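Local coordinates for RctB replication initiator protein (Vibrio cholerae, PDB 5UBE) that initiates replication of the second chromosome of the cholera bacterium, with an N-terminal helix-turn-helix domain that probably takes part in binding DNA, at residues A[46-51]-A[112-117]; A[86-89]-A[93-96]. All blocks are in the same frame, centred on the assembly; numbering follows the deposited sequence.

Interaction 1 (A[46-51]-A[112-117]); sequences ELLNLI and HRFINP
Ile51, which meets Phe114 across the contact, has its backbone N hydrogen-bonded to Leu47 O (3.0 Å), one of the bonds of the helical turn that carries Leu48 and Ile51. No hydrogen bond crosses to 112-117; the join is hydrocarbon on hydrocarbon. Phe114 reaches out from the end of its strand, its CB aimed at the helix, and because CG lies anti to the carbonyl carbon (chi1 -77°) the ring is carried outward with its far edge leading. Leu48 and Ile51 each meet a different corner of that edge. On one side Leu48 CD2 sits 3.8 Å from Phe114 CE1, close to the ring plane. The CB of Leu48 does not aim at the strand, but the branch beyond it swings closer, so that a single methyl does the touching. On the other side the branch methyl of Ile51, CG2, lies 3.9 Å from Phe114 CE2 and 4.1 Å from Phe114 CZ, again near the ring plane. Ile51 CG2 is anti to its own backbone N, which turns this methyl toward the phenyl ring. The helix thus packs on the edge of the ring, and the backbones stay well apart: Leu48 CA and Phe114 CA are 9.5 Å from each other. Around this buried spot, Phe94 of strand 94-100 meets the Phe114 ring with planes at about 45° and also touches Leu48, Tyr34 of helix 26-34 packs on Phe114, and Leu68 of helix 65-71 packs on Ile51.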
ATOM      1  N   GLU A  46      -2.190  -7.291  -9.010  1.00 35.03           N
ATOM      2  CA  GLU A  46      -3.559  -6.812  -8.816  1.00 37.70           C
ATOM      3  C   GLU A  46      -3.638  -5.795  -7.685  1.00 31.92           C
ATOM      4  O   GLU A  46      -4.193  -4.702  -7.851  1.00 31.33           O
ATOM      5  CB  GLU A  46      -4.490  -7.988  -8.514  1.00 41.59           C
ATOM      6  CG  GLU A  46      -4.883  -8.853  -9.696  1.00 46.22           C
ATOM      7  CD  GLU A  46      -5.756 -10.029  -9.261  1.00 62.96           C
ATOM      8  OE1 GLU A  46      -5.905 -10.236  -8.030  1.00 52.57           O
ATOM      9  OE2 GLU A  46      -6.288 -10.738 -10.143  1.00 67.37           O
ATOM     10  N   LEU A  47      -3.129  -6.161  -6.506  1.00 29.57           N
ATOM     11  CA  LEU A  47      -3.063  -5.211  -5.402  1.00 31.68           C
ATOM     12  C   LEU A  47      -2.328  -3.934  -5.817  1.00 30.36           C
ATOM     13  O   LEU A  47      -2.810  -2.827  -5.561  1.00 29.70           O
ATOM     14  CB  LEU A  47      -2.378  -5.852  -4.193  1.00 29.37           C
ATOM     15  CG  LEU A  47      -2.173  -4.888  -3.024  1.00 32.39           C
ATOM     16  CD1 LEU A  47      -3.515  -4.538  -2.423  1.00 32.29           C
ATOM     17  CD2 LEU A  47      -1.228  -5.442  -1.967  1.00 34.85           C
ATOM     18  N   LEU A  48      -1.158  -4.068  -6.465  1.00 28.96           N
ATOM     19  CA  LEU A  48      -0.369  -2.887  -6.827  1.00 29.50           C
ATOM     20  C   LEU A  48      -1.139  -1.969  -7.772  1.00 33.98           C
ATOM     21  O   LEU A  48      -1.185  -0.749  -7.569  1.00 32.40           O
ATOM     22  CB  LEU A  48       0.971  -3.294  -7.451  1.00 26.87           C
ATOM     23  CG  LEU A  48       1.800  -4.253  -6.601  1.00 30.77           C
ATOM     24  CD1 LEU A  48       3.172  -4.419  -7.198  1.00 34.90           C
ATOM     25  CD2 LEU A  48       1.882  -3.787  -5.147  1.00 38.92           C
ATOM     26  N   ASN A  49      -1.763  -2.540  -8.807  1.00 30.64           N
ATOM     27  CA  ASN A  49      -2.558  -1.729  -9.725  1.00 32.38           C
ATOM     28  C   ASN A  49      -3.685  -1.010  -8.992  1.00 36.03           C
ATOM     29  O   ASN A  49      -4.016   0.137  -9.314  1.00 30.61           O
ATOM     30  CB  ASN A  49      -3.125  -2.608 -10.840  1.00 40.58           C
ATOM     31  CG  ASN A  49      -2.085  -2.980 -11.875  1.00 44.99           C
ATOM     32  OD1 ASN A  49      -1.030  -2.358 -11.947  1.00 44.09           O
ATOM     33  ND2 ASN A  49      -2.382  -3.989 -12.691  1.00 44.49           N
ATOM     34  N   LEU A  50      -4.289  -1.674  -8.003  1.00 30.86           N
ATOM     35  CA  LEU A  50      -5.390  -1.069  -7.260  1.00 30.54           C
ATOM     36  C   LEU A  50      -4.921   0.151  -6.479  1.00 31.02           C
ATOM     37  O   LEU A  50      -5.544   1.219  -6.542  1.00 28.01           O
ATOM     38  CB  LEU A  50      -6.000  -2.095  -6.315  1.00 31.52           C
ATOM     39  CG  LEU A  50      -7.389  -1.819  -5.750  1.00 45.48           C
ATOM     40  CD1 LEU A  50      -8.429  -1.813  -6.864  1.00 39.28           C
ATOM     41  CD2 LEU A  50      -7.710  -2.885  -4.707  1.00 40.48           C
ATOM     42  N   ILE A  51      -3.837  -0.007  -5.712  1.00 29.01           N
ATOM     43  CA  ILE A  51      -3.237   1.118  -4.996  1.00 35.17           C
ATOM     44  C   ILE A  51      -2.954   2.271  -5.952  1.00 32.48           C
ATOM     45  O   ILE A  51      -3.313   3.423  -5.694  1.00 30.92           O
ATOM     46  CB  ILE A  51      -1.946   0.669  -4.288  1.00 33.00           C
ATOM     47  CG1 ILE A  51      -2.250  -0.381  -3.203  1.00 27.08           C
ATOM     48  CG2 ILE A  51      -1.180   1.903  -3.748  1.00 28.99           C
ATOM     49  CD1 ILE A  51      -1.080  -1.291  -2.895  1.00 25.97           C
ATOM     50  N   HIS A 112       3.179   1.856   4.156  1.00 38.31           N
ATOM     51  CA  HIS A 112       3.885   1.063   3.160  1.00 31.19           C
ATOM     52  C   HIS A 112       4.287   1.978   2.023  1.00 30.41           C
ATOM     53  O   HIS A 112       3.435   2.660   1.443  1.00 32.26           O
ATOM     54  CB  HIS A 112       3.016  -0.094   2.659  1.00 28.48           C
ATOM     55  CG  HIS A 112       2.599  -1.012   3.754  1.00 34.35           C
ATOM     56  ND1 HIS A 112       3.173  -2.250   3.951  1.00 37.06           N
ATOM     57  CD2 HIS A 112       1.716  -0.837   4.763  1.00 26.65           C
ATOM     58  CE1 HIS A 112       2.633  -2.815   5.016  1.00 33.21           C
ATOM     59  NE2 HIS A 112       1.747  -1.980   5.528  1.00 36.14           N
ATOM     60  N   ARG A 113       5.578   1.983   1.711  1.00 32.91           N
ATOM     61  CA  ARG A 113       6.167   2.852   0.702  1.00 37.96           C
ATOM     62  C   ARG A 113       6.788   1.980  -0.375  1.00 29.68           C
ATOM     63  O   ARG A 113       7.541   1.056  -0.066  1.00 31.08           O
ATOM     64  CB  ARG A 113       7.220   3.772   1.328  1.00 33.03           C
ATOM     65  CG  ARG A 113       8.268   4.314   0.359  1.00 41.39           C
ATOM     66  CD  ARG A 113       9.256   5.170   1.124  1.00 43.83           C
ATOM     67  NE  ARG A 113       8.550   6.082   2.020  1.00 48.35           N
ATOM     68  CZ  ARG A 113       9.116   6.761   3.012  1.00 53.40           C
ATOM     69  NH1 ARG A 113      10.415   6.639   3.255  1.00 46.79           N
ATOM     70  NH2 ARG A 113       8.377   7.563   3.766  1.00 54.23           N
ATOM     71  N   PHE A 114       6.435   2.243  -1.627  1.00 27.51           N
ATOM     72  CA  PHE A 114       7.029   1.500  -2.724  1.00 27.80           C
ATOM     73  C   PHE A 114       8.537   1.685  -2.701  1.00 32.37           C
ATOM     74  O   PHE A 114       9.041   2.751  -2.339  1.00 34.62           O
ATOM     75  CB  PHE A 114       6.445   1.965  -4.057  1.00 30.35           C
ATOM     76  CG  PHE A 114       5.044   1.428  -4.333  1.00 34.47           C
ATOM     77  CD1 PHE A 114       4.864   0.126  -4.802  1.00 27.98           C
ATOM     78  CD2 PHE A 114       3.920   2.222  -4.125  1.00 31.44           C
ATOM     79  CE1 PHE A 114       3.593  -0.361  -5.067  1.00 34.99           C
ATOM     80  CE2 PHE A 114       2.627   1.730  -4.378  1.00 27.41           C
ATOM     81  CZ  PHE A 114       2.470   0.435  -4.851  1.00 29.08           C
ATOM     82  N   ILE A 115       9.259   0.621  -3.041  1.00 34.91           N
ATOM     83  CA  ILE A 115      10.715   0.625  -3.072  1.00 30.70           C
ATOM     84  C   ILE A 115      11.151   0.617  -4.529  1.00 31.12           C
ATOM     85  O   ILE A 115      10.629  -0.156  -5.340  1.00 31.94           O
ATOM     86  CB  ILE A 115      11.305  -0.579  -2.305  1.00 36.07           C
ATOM     87  CG1 ILE A 115      10.721  -0.654  -0.892  1.00 40.83           C
ATOM     88  CG2 ILE A 115      12.820  -0.452  -2.206  1.00 48.37           C
ATOM     89  CD1 ILE A 115      11.349  -1.713  -0.018  1.00 48.97           C
ATOM     90  N   ASN A 116      12.084   1.495  -4.861  1.00 34.44           N
ATOM     91  CA  ASN A 116      12.582   1.603  -6.224  1.00 28.23           C
ATOM     92  C   ASN A 116      13.150   0.263  -6.679  1.00 34.90           C
ATOM     93  O   ASN A 116      13.933  -0.353  -5.943  1.00 35.40           O
ATOM     94  CB  ASN A 116      13.654   2.696  -6.285  1.00 35.95           C
ATOM     95  CG  ASN A 116      13.988   3.113  -7.699  1.00 38.90           C
ATOM     96  OD1 ASN A 116      14.253   2.274  -8.563  1.00 41.55           O
ATOM     97  ND2 ASN A 116      13.973   4.417  -7.948  1.00 35.07           N
ATOM     98  N   PRO A 117      12.787  -0.230  -7.863  1.00 28.92           N
ATOM     99  CA  PRO A 117      13.386  -1.484  -8.343  1.00 35.54           C
ATOM    100  C   PRO A 117      14.910  -1.449  -8.396  1.00 42.19           C
ATOM    101  O   PRO A 117      15.548  -2.483  -8.158  1.00 34.11           O
ATOM    102  CB  PRO A 117      12.775  -1.656  -9.740  1.00 37.41           C
ATOM    103  CG  PRO A 117      11.490  -0.854  -9.696  1.00 30.54           C
ATOM    104  CD  PRO A 117      11.817   0.329  -8.821  1.00 33.02           C
TER

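Interaction 2 (A[86-89]-A[93-96])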
ATOM      1  N   ARG A  86       1.214  -9.339   2.481  1.00 27.56           N
ATOM      2  CA  ARG A  86       2.294 -10.115   3.084  1.00 29.48           C
ATOM      3  C   ARG A  86       3.232 -10.674   2.017  1.00 34.75           C
ATOM      4  O   ARG A  86       4.454 -10.694   2.201  1.00 30.18           O
ATOM      5  CB  ARG A  86       1.743 -11.256   3.936  1.00 32.86           C
ATOM      6  CG  ARG A  86       1.069 -10.848   5.234  1.00 43.72           C
ATOM      7  CD  ARG A  86       0.774 -12.094   6.100  1.00 33.12           C
ATOM      8  NE  ARG A  86       0.064 -13.139   5.355  1.00 27.47           N
ATOM      9  CZ  ARG A  86      -1.255 -13.172   5.195  1.00 38.95           C
ATOM     10  NH1 ARG A  86      -2.021 -12.212   5.719  1.00 31.94           N
ATOM     11  NH2 ARG A  86      -1.812 -14.144   4.493  1.00 31.46           N
ATOM     12  N   ALA A  87       2.675 -11.146   0.900  1.00 30.10           N
ATOM     13  CA  ALA A  87       3.514 -11.699  -0.157  1.00 31.19           C
ATOM     14  C   ALA A  87       4.387 -10.620  -0.782  1.00 31.22           C
ATOM     15  O   ALA A  87       5.567 -10.850  -1.058  1.00 32.35           O
ATOM     16  CB  ALA A  87       2.640 -12.376  -1.218  1.00 30.06           C
ATOM     17  N   ALA A  88       3.820  -9.428  -0.997  1.00 33.69           N
ATOM     18  CA  ALA A  88       4.557  -8.338  -1.626  1.00 30.79           C
ATOM     19  C   ALA A  88       5.690  -7.849  -0.736  1.00 33.24           C
ATOM     20  O   ALA A  88       6.769  -7.495  -1.230  1.00 33.27           O
ATOM     21  CB  ALA A  88       3.593  -7.194  -1.957  1.00 23.79           C
ATOM     22  N   VAL A  89       5.464  -7.821   0.577  1.00 29.75           N
ATOM     23  CA  VAL A  89       6.539  -7.509   1.514  1.00 34.24           C
ATOM     24  C   VAL A  89       7.640  -8.563   1.442  1.00 42.71           C
ATOM     25  O   VAL A  89       8.836  -8.238   1.406  1.00 40.07           O
ATOM     26  CB  VAL A  89       5.965  -7.376   2.936  1.00 43.38           C
ATOM     27  CG1 VAL A  89       7.081  -7.304   3.962  1.00 46.87           C
ATOM     28  CG2 VAL A  89       5.080  -6.148   3.013  1.00 42.46           C
ATOM     29  N   LEU A  93       8.874  -5.451  -2.106  1.00 31.31           N
ATOM     30  CA  LEU A  93       8.262  -4.354  -2.854  1.00 32.88           C
ATOM     31  C   LEU A  93       7.969  -3.140  -1.982  1.00 34.34           C
ATOM     32  O   LEU A  93       7.939  -2.015  -2.490  1.00 31.01           O
ATOM     33  CB  LEU A  93       6.961  -4.824  -3.520  1.00 28.94           C
ATOM     34  CG  LEU A  93       7.102  -6.019  -4.457  1.00 34.80           C
ATOM     35  CD1 LEU A  93       5.857  -6.173  -5.289  1.00 36.77           C
ATOM     36  CD2 LEU A  93       8.317  -5.848  -5.346  1.00 38.30           C
ATOM     37  N   PHE A  94       7.761  -3.343  -0.685  1.00 32.42           N
ATOM     38  CA  PHE A  94       7.348  -2.292   0.230  1.00 31.91           C
ATOM     39  C   PHE A  94       8.281  -2.217   1.422  1.00 32.72           C
ATOM     40  O   PHE A  94       8.610  -3.243   2.028  1.00 39.27           O
ATOM     41  CB  PHE A  94       5.937  -2.539   0.788  1.00 37.21           C
ATOM     42  CG  PHE A  94       4.851  -2.448  -0.217  1.00 35.28           C
ATOM     43  CD1 PHE A  94       4.460  -1.214  -0.719  1.00 33.44           C
ATOM     44  CD2 PHE A  94       4.178  -3.596  -0.623  1.00 30.59           C
ATOM     45  CE1 PHE A  94       3.427  -1.120  -1.633  1.00 35.49           C
ATOM     46  CE2 PHE A  94       3.148  -3.515  -1.536  1.00 40.27           C
ATOM     47  CZ  PHE A  94       2.765  -2.280  -2.036  1.00 26.49           C
ATOM     48  N   LYS A  95       8.649  -0.993   1.791  1.00 40.88           N
ATOM     49  CA  LYS A  95       9.199  -0.720   3.109  1.00 39.52           C
ATOM     50  C   LYS A  95       8.053  -0.497   4.091  1.00 43.85           C
ATOM     51  O   LYS A  95       7.227   0.414   3.901  1.00 35.30           O
ATOM     52  CB  LYS A  95      10.107   0.499   3.070  1.00 40.62           C
ATOM     53  CG  LYS A  95      10.821   0.777   4.376  1.00 52.54           C
ATOM     54  CD  LYS A  95      11.791   1.935   4.218  1.00 64.97           C
ATOM     55  CE  LYS A  95      12.568   2.187   5.499  1.00 70.18           C
ATOM     56  NZ  LYS A  95      13.335   3.459   5.429  1.00 73.68           N
ATOM     57  N   GLN A  96       8.009  -1.323   5.136  1.00 39.96           N
ATOM     58  CA  GLN A  96       7.019  -1.176   6.199  1.00 47.12           C
ATOM     59  C   GLN A  96       7.499  -0.142   7.208  1.00 53.47           C
ATOM     60  O   GLN A  96       8.567  -0.298   7.810  1.00 61.01           O
ATOM     61  CB  GLN A  96       6.762  -2.508   6.892  1.00 43.26           C
ATOM     62  CG  GLN A  96       6.213  -3.585   5.986  1.00 49.88           C
ATOM     63  CD  GLN A  96       5.559  -4.703   6.776  1.00 51.77           C
ATOM     64  OE1 GLN A  96       6.150  -5.765   6.960  1.00 57.45           O
ATOM     65  NE2 GLN A  96       4.329  -4.466   7.257  1.00 48.82           N
TER
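Ala88 and Leu93 are joined where helix 78-91 runs out and the chain turns into strand 94-100. Leu93 N donates to Ala88 O over 3.1 Å, nearly straight at 165°; the bond spans five residues, one more than in a regular alpha-helix, as is common at helix C-termini. Leu93 CB lies 3.5 Å from Ala88 O. On the buried side, made by Ala88, Leu93 and Phe94, Ala88 CB abuts the edge of the Phe94 ring, 3.7 Å from Phe94 CE2, and the methyl meets that edge near the ring plane. Val89, partly exposed, and Gln96, well exposed, form by contrast the solvent-facing side. Their side chains cross at about a right angle, with Gln96 OE1 3.5 Å from Val89 CG1 and Gln96 CG 4.1 Å from Val89 CG2. Gln96 gets there by running extended beyond CG and lying across the two valine methyls, so the amide oxygen rests against a valine methyl, and no hydrogen bond joins these two residues. The chemistry is therefore divided: a single backbone hydrogen bond joins the segments, and the rest is van der Waals contact, apolar around Ala88 and amide on methyl at Val89, so the contact owes its direction to the one bond.

Interactions 1 and 2 lie with their centres 8 Å apart, and both end on one sheet, where strands 94-100 and 108-114 are antiparallel neighbours. Along the chain the order is 46-51, 86-89, 93-96, 112-117, so interaction 2 is nested within the loop closed by interaction 1. The second segments pair directly: Arg113 O is 3.0 Å from Lys95 N, and Ile115 N is 3.0 Å from Leu93 O, both probable hydrogen bonds. Helices 42-55 and 78-91 thus pack against the same hairpin of strands, an arrangement consistent with the winged form of a helix-turn-helix domain. Together they tie the hairpin's base to the helical body.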